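Long-range contacts in putative arylalkylamine N-Acetyltransferase 7 (Aedes aegypti, PDB 4FD7), which probably transfers an acetyl group to an amine nitrogen of its substrate, as a putative member of the GNAT family of N-acetyltransferases: residues Leu57-Lys62 / Asn221-Ile225; Thr209-Leu213 / Ile225-Cys230. One frame throughout, in Å; residues are numbered along the deposited sequence.

Overall arrangement
Interactions 1 and 2 meet at I225, which ends the segment 221-225 and begins 225-230; their centres are about 9 Å apart. Interaction 1 lays the loop between helix 210-216 and strand 229-236 against helix 57-62, and interaction 2 ties the end of that loop back to the start of helix 210-216. The two also touch directly: the rings of Y222 and Y210 meet with planes at about 60°, Y222 CD2 lying 3.6 Å from Y210 CD1, and M58 CG comes within 3.4 Å of Y210 OH. Both contacts lie on the same side of the molecule, their centres 17 and 19 Å from that of the chain.

Interaction 1: Leu57-Lys62 / Asn221-Ile225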
ATOM      1  N   LEU A  57       2.466  -5.408  10.379  1.00 17.23           N
ATOM      2  CA  LEU A  57       3.513  -5.524  11.406  1.00 19.58           C
ATOM      3  C   LEU A  57       3.888  -4.257  12.180  1.00 16.67           C
ATOM      4  O   LEU A  57       3.914  -4.289  13.415  1.00 16.16           O
ATOM      5  CB  LEU A  57       4.789  -6.184  10.853  1.00 17.80           C
ATOM      6  CG  LEU A  57       4.704  -7.657  10.468  1.00 20.53           C
ATOM      7  CD1 LEU A  57       6.113  -8.204  10.369  1.00 21.36           C
ATOM      8  CD2 LEU A  57       3.879  -8.445  11.469  1.00 22.08           C
ATOM      9  N   MET A  58       4.202  -3.165  11.478  1.00 16.28           N
ATOM     10  CA  MET A  58       4.590  -1.919  12.153  1.00 17.89           C
ATOM     11  C   MET A  58       3.458  -1.364  13.036  1.00 16.37           C
ATOM     12  O   MET A  58       3.681  -0.913  14.173  1.00 18.39           O
ATOM     13  CB  MET A  58       5.001  -0.841  11.139  1.00 15.78           C
ATOM     14  CG  MET A  58       6.199  -1.199  10.266  1.00 18.80           C
ATOM     15  SD  MET A  58       6.540   0.075   9.022  1.00 18.88           S
ATOM     16  CE  MET A  58       7.366   1.340   9.999  1.00 16.58           C
ATOM     17  N   ASN A  59       2.240  -1.385  12.500  1.00 16.78           N
ATOM     18  CA  ASN A  59       1.091  -0.885  13.243  1.00 16.87           C
ATOM     19  C   ASN A  59       0.886  -1.686  14.518  1.00 15.76           C
ATOM     20  O   ASN A  59       0.715  -1.122  15.601  1.00 16.64           O
ATOM     21  CB  ASN A  59      -0.180  -0.938  12.383  1.00 14.80           C
ATOM     22  CG  ASN A  59      -0.094  -0.058  11.163  1.00 17.20           C
ATOM     23  OD1 ASN A  59       0.749   0.837  11.079  1.00 15.56           O
ATOM     24  ND2 ASN A  59      -0.977  -0.303  10.199  1.00 19.96           N
ATOM     25  N   GLN A  60       0.916  -3.001  14.379  1.00 16.08           N
ATOM     26  CA  GLN A  60       0.736  -3.895  15.518  1.00 18.46           C
ATOM     27  C   GLN A  60       1.828  -3.690  16.563  1.00 16.77           C
ATOM     28  O   GLN A  60       1.558  -3.703  17.765  1.00 16.16           O
ATOM     29  CB  GLN A  60       0.728  -5.350  15.029  1.00 19.91           C
ATOM     30  CG  GLN A  60      -0.387  -6.230  15.600  1.00 23.44           C
ATOM     31  CD  GLN A  60      -0.551  -7.525  14.813  1.00 23.39           C
ATOM     32  OE1 GLN A  60       0.432  -8.134  14.381  1.00 28.17           O
ATOM     33  NE2 GLN A  60      -1.795  -7.928  14.585  1.00 25.41           N
ATOM     34  N   ALA A  61       3.065  -3.509  16.111  1.00 15.53           N
ATOM     35  CA  ALA A  61       4.177  -3.325  17.049  1.00 13.90           C
ATOM     36  C   ALA A  61       4.042  -1.995  17.787  1.00 14.46           C
ATOM     37  O   ALA A  61       4.500  -1.861  18.924  1.00 14.68           O
ATOM     38  CB  ALA A  61       5.521  -3.408  16.337  1.00 15.52           C
ATOM     39  N   LYS A  62       3.422  -1.007  17.151  1.00 12.58           N
ATOM     40  CA  LYS A  62       3.220   0.284  17.812  1.00 14.93           C
ATOM     41  C   LYS A  62       1.886   0.390  18.551  1.00 16.06           C
ATOM     42  O   LYS A  62       1.639   1.392  19.240  1.00 16.14           O
ATOM     43  CB  LYS A  62       3.334   1.445  16.808  1.00 15.62           C
ATOM     44  CG  LYS A  62       4.719   1.634  16.214  1.00 15.37           C
ATOM     45  CD  LYS A  62       5.759   1.696  17.311  1.00 16.62           C
ATOM     46  CE  LYS A  62       6.510   2.995  17.280  1.00 19.28           C
ATOM     47  NZ  LYS A  62       7.469   3.003  18.421  1.00 21.48           N
ATOM     48  N   ASN A 221      11.505   2.458  16.770  1.00 18.47           N
ATOM     49  CA  ASN A 221      11.543   1.260  17.604  1.00 18.18           C
ATOM     50  C   ASN A 221      10.237   0.471  17.466  1.00 17.83           C
ATOM     51  O   ASN A 221       9.152   1.035  17.628  1.00 17.94           O
ATOM     52  CB  ASN A 221      11.743   1.677  19.066  1.00 19.22           C
ATOM     53  CG  ASN A 221      12.252   0.551  19.932  1.00 24.29           C
ATOM     54  OD1 ASN A 221      13.462   0.291  19.984  1.00 27.07           O
ATOM     55  ND2 ASN A 221      11.340  -0.120  20.634  1.00 21.91           N
ATOM     56  N   TYR A 222      10.343  -0.825  17.177  1.00 16.38           N
ATOM     57  CA  TYR A 222       9.184  -1.656  16.874  1.00 16.77           C
ATOM     58  C   TYR A 222       9.231  -2.944  17.663  1.00 17.03           C
ATOM     59  O   TYR A 222       9.732  -3.961  17.174  1.00 16.14           O
ATOM     60  CB  TYR A 222       9.100  -1.929  15.368  1.00 14.30           C
ATOM     61  CG  TYR A 222       8.880  -0.653  14.613  1.00 14.73           C
ATOM     62  CD1 TYR A 222       7.601  -0.186  14.373  1.00 16.78           C
ATOM     63  CD2 TYR A 222       9.954   0.123  14.189  1.00 15.14           C
ATOM     64  CE1 TYR A 222       7.387   1.010  13.708  1.00 16.96           C
ATOM     65  CE2 TYR A 222       9.751   1.326  13.527  1.00 12.93           C
ATOM     66  CZ  TYR A 222       8.473   1.760  13.292  1.00 13.70           C
ATOM     67  OH  TYR A 222       8.268   2.948  12.630  1.00 14.80           O
ATOM     68  N   PRO A 223       8.694  -2.896  18.895  1.00 17.08           N
ATOM     69  CA  PRO A 223       8.738  -4.015  19.835  1.00 20.02           C
ATOM     70  C   PRO A 223       8.215  -5.303  19.215  1.00 18.89           C
ATOM     71  O   PRO A 223       7.048  -5.354  18.791  1.00 19.19           O
ATOM     72  CB  PRO A 223       7.795  -3.570  20.955  1.00 19.46           C
ATOM     73  CG  PRO A 223       7.744  -2.067  20.862  1.00 17.40           C
ATOM     74  CD  PRO A 223       7.857  -1.789  19.389  1.00 17.43           C
ATOM     75  N   GLY A 224       9.073  -6.310  19.136  1.00 17.71           N
ATOM     76  CA  GLY A 224       8.635  -7.646  18.787  1.00 19.62           C
ATOM     77  C   GLY A 224       8.871  -8.043  17.343  1.00 19.48           C
ATOM     78  O   GLY A 224       8.689  -9.213  16.983  1.00 19.70           O
ATOM     79  N   ILE A 225       9.259  -7.078  16.512  1.00 19.26           N
ATOM     80  CA  ILE A 225       9.549  -7.355  15.102  1.00 18.16           C
ATOM     81  C   ILE A 225      10.944  -6.861  14.734  1.00 18.59           C
ATOM     82  O   ILE A 225      11.228  -6.568  13.573  1.00 17.82           O
ATOM     83  CB  ILE A 225       8.494  -6.723  14.154  1.00 17.96           C
ATOM     84  CG1 ILE A 225       8.528  -5.196  14.239  1.00 16.41           C
ATOM     85  CG2 ILE A 225       7.105  -7.267  14.467  1.00 17.38           C
ATOM     86  CD1 ILE A 225       7.744  -4.492  13.133  1.00 17.38           C
TER
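A61 turns its methyl into the loop 221-225, where it sits at the edge of the Y222 ring, A61 CB lying 4.0 Å from Y222 CB. The same methyl meets the tip of I225, whose extended branch (chi2 167°) brings CD1 to within 3.8 Å of L57 O and also up to L57 CB. P223 touches the backbone of A61 through one corner of its ring, P223 CD lying 3.4 Å from A61 O.

Around the Y222 ring, two long side chains of the helix arrive obliquely. M58 bends at chi3 (78°), which places its CE beside the phenol end, 3.5 Å from Y222 CZ; its sulfur makes an oblique Met-aromatic contact. K62 passes its CG 3.7 Å from Y222 CE1, while its ammonium is at most weakly attracted to the ring.

One polar bond joins the segments: K62 NZ donates to N221 O over 2.7 Å, in the carbonyl plane. The hydroxyl of Y222 is hydrogen-bonded to T128 of helix 120-136, a helix that M58 also touches.

The loop folds as a type II beta turn from Y222 to I225, with G224 third and I225 N bonded to Y222 O. In this GNAT fold the loop leads from helix 210-216 into strand 229-236, within the connection between the last two strands, and packs on the short helix that follows helix 41-55.

Interaction 2: Thr209-Leu213 / Ile225-Cys230; sequences TYGEL and IEENFC
Y210 points its ring into the segment 225-230, where I225 and C230 meet it from opposite sides of its plane. I225 CD1 lies over one face, 3.8 Å from the ring centroid and displaced toward the rim, a CH-pi contact. C230 approaches the phenol end obliquely from the other side, its CB 3.6 Å from Y210 CZ; with SG anti to the backbone N (chi1 -177°), the sulfur also lies beside this end of the ring. N228 CB sits beside Y210 CD2. The hydroxyl of Y210 is hydrogen-bonded to T189 O, which anchors the far end of the side chain.

A second aromatic contact involves T209 and F229, an antiparallel non-hydrogen-bonded pair between strands 203-209 and 229-236. Although their side chains diverge, the methyl CG2 of T209 stands over the centre of the F229 ring, 3.6 Å from its centroid. T209 OG1 sits between the backbone N and the carbonyl carbon (chi1 60°), where it accepts from E212 N at 3.0 Å and caps the helix; this leaves CG2 beside the backbone N, over the ring.

The backbone binds where the strand passes into the helix. Y210 N donates to N228 O over 3.2 Å and G211 N to E226 O over 2.7 Å. A water links E226 O to T209 OG1.

The N-H groups of Y210, G211 and E212, which the start of a helix cannot satisfy through its own backbone, are thus met by N228 O, E226 O and T209 OG1, and the first two of these bonds tie the helix start to the type I turn before strand 229-236.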
ATOM      1  N   THR A 209      16.526  -4.052   8.848  1.00 17.02           N
ATOM      2  CA  THR A 209      15.653  -4.585   9.894  1.00 17.73           C
ATOM      3  C   THR A 209      15.107  -3.457  10.758  1.00 16.93           C
ATOM      4  O   THR A 209      15.653  -2.357  10.776  1.00 17.18           O
ATOM      5  CB  THR A 209      16.355  -5.611  10.818  1.00 17.25           C
ATOM      6  OG1 THR A 209      17.471  -4.995  11.473  1.00 13.88           O
ATOM      7  CG2 THR A 209      16.833  -6.818  10.026  1.00 19.74           C
ATOM      8  N   TYR A 210      14.013  -3.728  11.460  1.00 14.55           N
ATOM      9  CA  TYR A 210      13.506  -2.770  12.432  1.00 16.25           C
ATOM     10  C   TYR A 210      14.502  -2.555  13.587  1.00 15.90           C
ATOM     11  O   TYR A 210      14.634  -1.436  14.105  1.00 15.71           O
ATOM     12  CB  TYR A 210      12.106  -3.171  12.892  1.00 15.96           C
ATOM     13  CG  TYR A 210      11.122  -3.112  11.735  1.00 15.30           C
ATOM     14  CD1 TYR A 210      10.668  -1.894  11.246  1.00 15.18           C
ATOM     15  CD2 TYR A 210      10.693  -4.272  11.099  1.00 16.82           C
ATOM     16  CE1 TYR A 210       9.783  -1.834  10.166  1.00 15.70           C
ATOM     17  CE2 TYR A 210       9.818  -4.222  10.034  1.00 16.52           C
ATOM     18  CZ  TYR A 210       9.363  -3.002   9.575  1.00 17.37           C
ATOM     19  OH  TYR A 210       8.496  -2.960   8.507  1.00 17.80           O
ATOM     20  N   GLY A 211      15.227  -3.609  13.962  1.00 18.31           N
ATOM     21  CA  GLY A 211      16.324  -3.455  14.908  1.00 17.40           C
ATOM     22  C   GLY A 211      17.346  -2.417  14.460  1.00 18.16           C
ATOM     23  O   GLY A 211      17.758  -1.515  15.224  1.00 16.29           O
ATOM     24  N   GLU A 212      17.762  -2.540  13.203  1.00 16.89           N
ATOM     25  CA  GLU A 212      18.754  -1.617  12.644  1.00 18.89           C
ATOM     26  C   GLU A 212      18.182  -0.218  12.529  1.00 17.97           C
ATOM     27  O   GLU A 212      18.889   0.761  12.776  1.00 17.97           O
ATOM     28  CB  GLU A 212      19.294  -2.102  11.294  1.00 19.84           C
ATOM     29  CG  GLU A 212      20.378  -1.177  10.700  1.00 20.91           C
ATOM     30  CD  GLU A 212      21.220  -1.833   9.615  1.00 22.39           C
ATOM     31  OE1 GLU A 212      21.031  -3.035   9.338  1.00 23.64           O
ATOM     32  OE2 GLU A 212      22.091  -1.136   9.042  1.00 25.08           O
ATOM     33  N   LEU A 213      16.908  -0.120  12.157  1.00 15.76           N
ATOM     34  CA  LEU A 213      16.260   1.189  12.075  1.00 18.57           C
ATOM     35  C   LEU A 213      16.276   1.888  13.423  1.00 17.24           C
ATOM     36  O   LEU A 213      16.459   3.111  13.506  1.00 17.64           O
ATOM     37  CB  LEU A 213      14.828   1.048  11.568  1.00 16.56           C
ATOM     38  CG  LEU A 213      14.744   0.744  10.076  1.00 14.30           C
ATOM     39  CD1 LEU A 213      13.385   0.143   9.730  1.00 13.03           C
ATOM     40  CD2 LEU A 213      15.010   2.012   9.259  1.00 16.42           C
ATOM     41  N   ILE A 225       9.259  -7.078  16.512  1.00 19.26           N
ATOM     42  CA  ILE A 225       9.549  -7.355  15.102  1.00 18.16           C
ATOM     43  C   ILE A 225      10.944  -6.861  14.734  1.00 18.59           C
ATOM     44  O   ILE A 225      11.228  -6.568  13.573  1.00 17.82           O
ATOM     45  CB  ILE A 225       8.494  -6.723  14.154  1.00 17.96           C
ATOM     46  CG1 ILE A 225       8.528  -5.196  14.239  1.00 16.41           C
ATOM     47  CG2 ILE A 225       7.105  -7.267  14.467  1.00 17.38           C
ATOM     48  CD1 ILE A 225       7.744  -4.492  13.133  1.00 17.38           C
ATOM     49  N   GLU A 226      11.817  -6.772  15.733  1.00 17.40           N
ATOM     50  CA  GLU A 226      13.139  -6.189  15.544  1.00 18.10           C
ATOM     51  C   GLU A 226      14.007  -6.922  14.500  1.00 19.46           C
ATOM     52  O   GLU A 226      14.832  -6.303  13.823  1.00 17.64           O
ATOM     53  CB  GLU A 226      13.873  -6.097  16.888  1.00 19.90           C
ATOM     54  CG  GLU A 226      13.180  -5.225  17.930  1.00 19.59           C
ATOM     55  CD  GLU A 226      12.274  -6.007  18.864  1.00 22.74           C
ATOM     56  OE1 GLU A 226      11.963  -7.192  18.566  1.00 20.62           O
ATOM     57  OE2 GLU A 226      11.867  -5.429  19.905  1.00 21.14           O
ATOM     58  N   GLU A 227      13.829  -8.232  14.365  1.00 18.91           N
ATOM     59  CA  GLU A 227      14.608  -8.972  13.369  1.00 22.66           C
ATOM     60  C   GLU A 227      13.949  -9.054  11.981  1.00 20.40           C
ATOM     61  O   GLU A 227      14.566  -9.538  11.027  1.00 22.76           O
ATOM     62  CB  GLU A 227      14.947 -10.379  13.876  1.00 24.37           C
ATOM     63  CG  GLU A 227      13.749 -11.284  14.022  1.00 27.06           C
ATOM     64  CD  GLU A 227      14.070 -12.574  14.777  1.00 30.64           C
ATOM     65  OE1 GLU A 227      15.076 -12.614  15.520  1.00 30.01           O
ATOM     66  OE2 GLU A 227      13.303 -13.547  14.626  1.00 33.33           O
ATOM     67  N   ASN A 228      12.709  -8.592  11.859  1.00 18.70           N
ATOM     68  CA  ASN A 228      12.052  -8.592  10.551  1.00 19.02           C
ATOM     69  C   ASN A 228      12.640  -7.518   9.645  1.00 19.83           C
ATOM     70  O   ASN A 228      13.162  -6.506  10.118  1.00 17.39           O
ATOM     71  CB  ASN A 228      10.535  -8.385  10.688  1.00 19.77           C
ATOM     72  CG  ASN A 228       9.824  -9.595  11.272  1.00 22.67           C
ATOM     73  OD1 ASN A 228       9.429  -9.596  12.438  1.00 23.66           O
ATOM     74  ND2 ASN A 228       9.658 -10.634  10.460  1.00 29.78           N
ATOM     75  N   PHE A 229      12.550  -7.729   8.337  1.00 20.65           N
ATOM     76  CA  PHE A 229      13.049  -6.742   7.387  1.00 19.94           C
ATOM     77  C   PHE A 229      11.967  -5.770   6.907  1.00 19.83           C
ATOM     78  O   PHE A 229      10.794  -6.130   6.780  1.00 19.81           O
ATOM     79  CB  PHE A 229      13.717  -7.445   6.197  1.00 22.90           C
ATOM     80  CG  PHE A 229      15.116  -7.909   6.481  1.00 22.97           C
ATOM     81  CD1 PHE A 229      15.351  -9.142   7.054  1.00 27.04           C
ATOM     82  CD2 PHE A 229      16.199  -7.093   6.192  1.00 24.53           C
ATOM     83  CE1 PHE A 229      16.644  -9.553   7.325  1.00 30.14           C
ATOM     84  CE2 PHE A 229      17.494  -7.505   6.456  1.00 26.98           C
ATOM     85  CZ  PHE A 229      17.713  -8.742   7.018  1.00 28.07           C
ATOM     86  N   CYS A 230      12.381  -4.526   6.679  1.00 16.55           N
ATOM     87  CA  CYS A 230      11.574  -3.489   6.059  1.00 18.01           C
ATOM     88  C   CYS A 230      12.224  -3.282   4.700  1.00 18.68           C
ATOM     89  O   CYS A 230      13.429  -2.991   4.627  1.00 18.10           O
ATOM     90  CB  CYS A 230      11.668  -2.209   6.887  1.00 18.98           C
ATOM     91  SG  CYS A 230      10.655  -0.828   6.333  1.00 21.37           S
TER
HETATM   92  O   HOH W   1      18.002  -6.299  13.960  1.00 18.88           O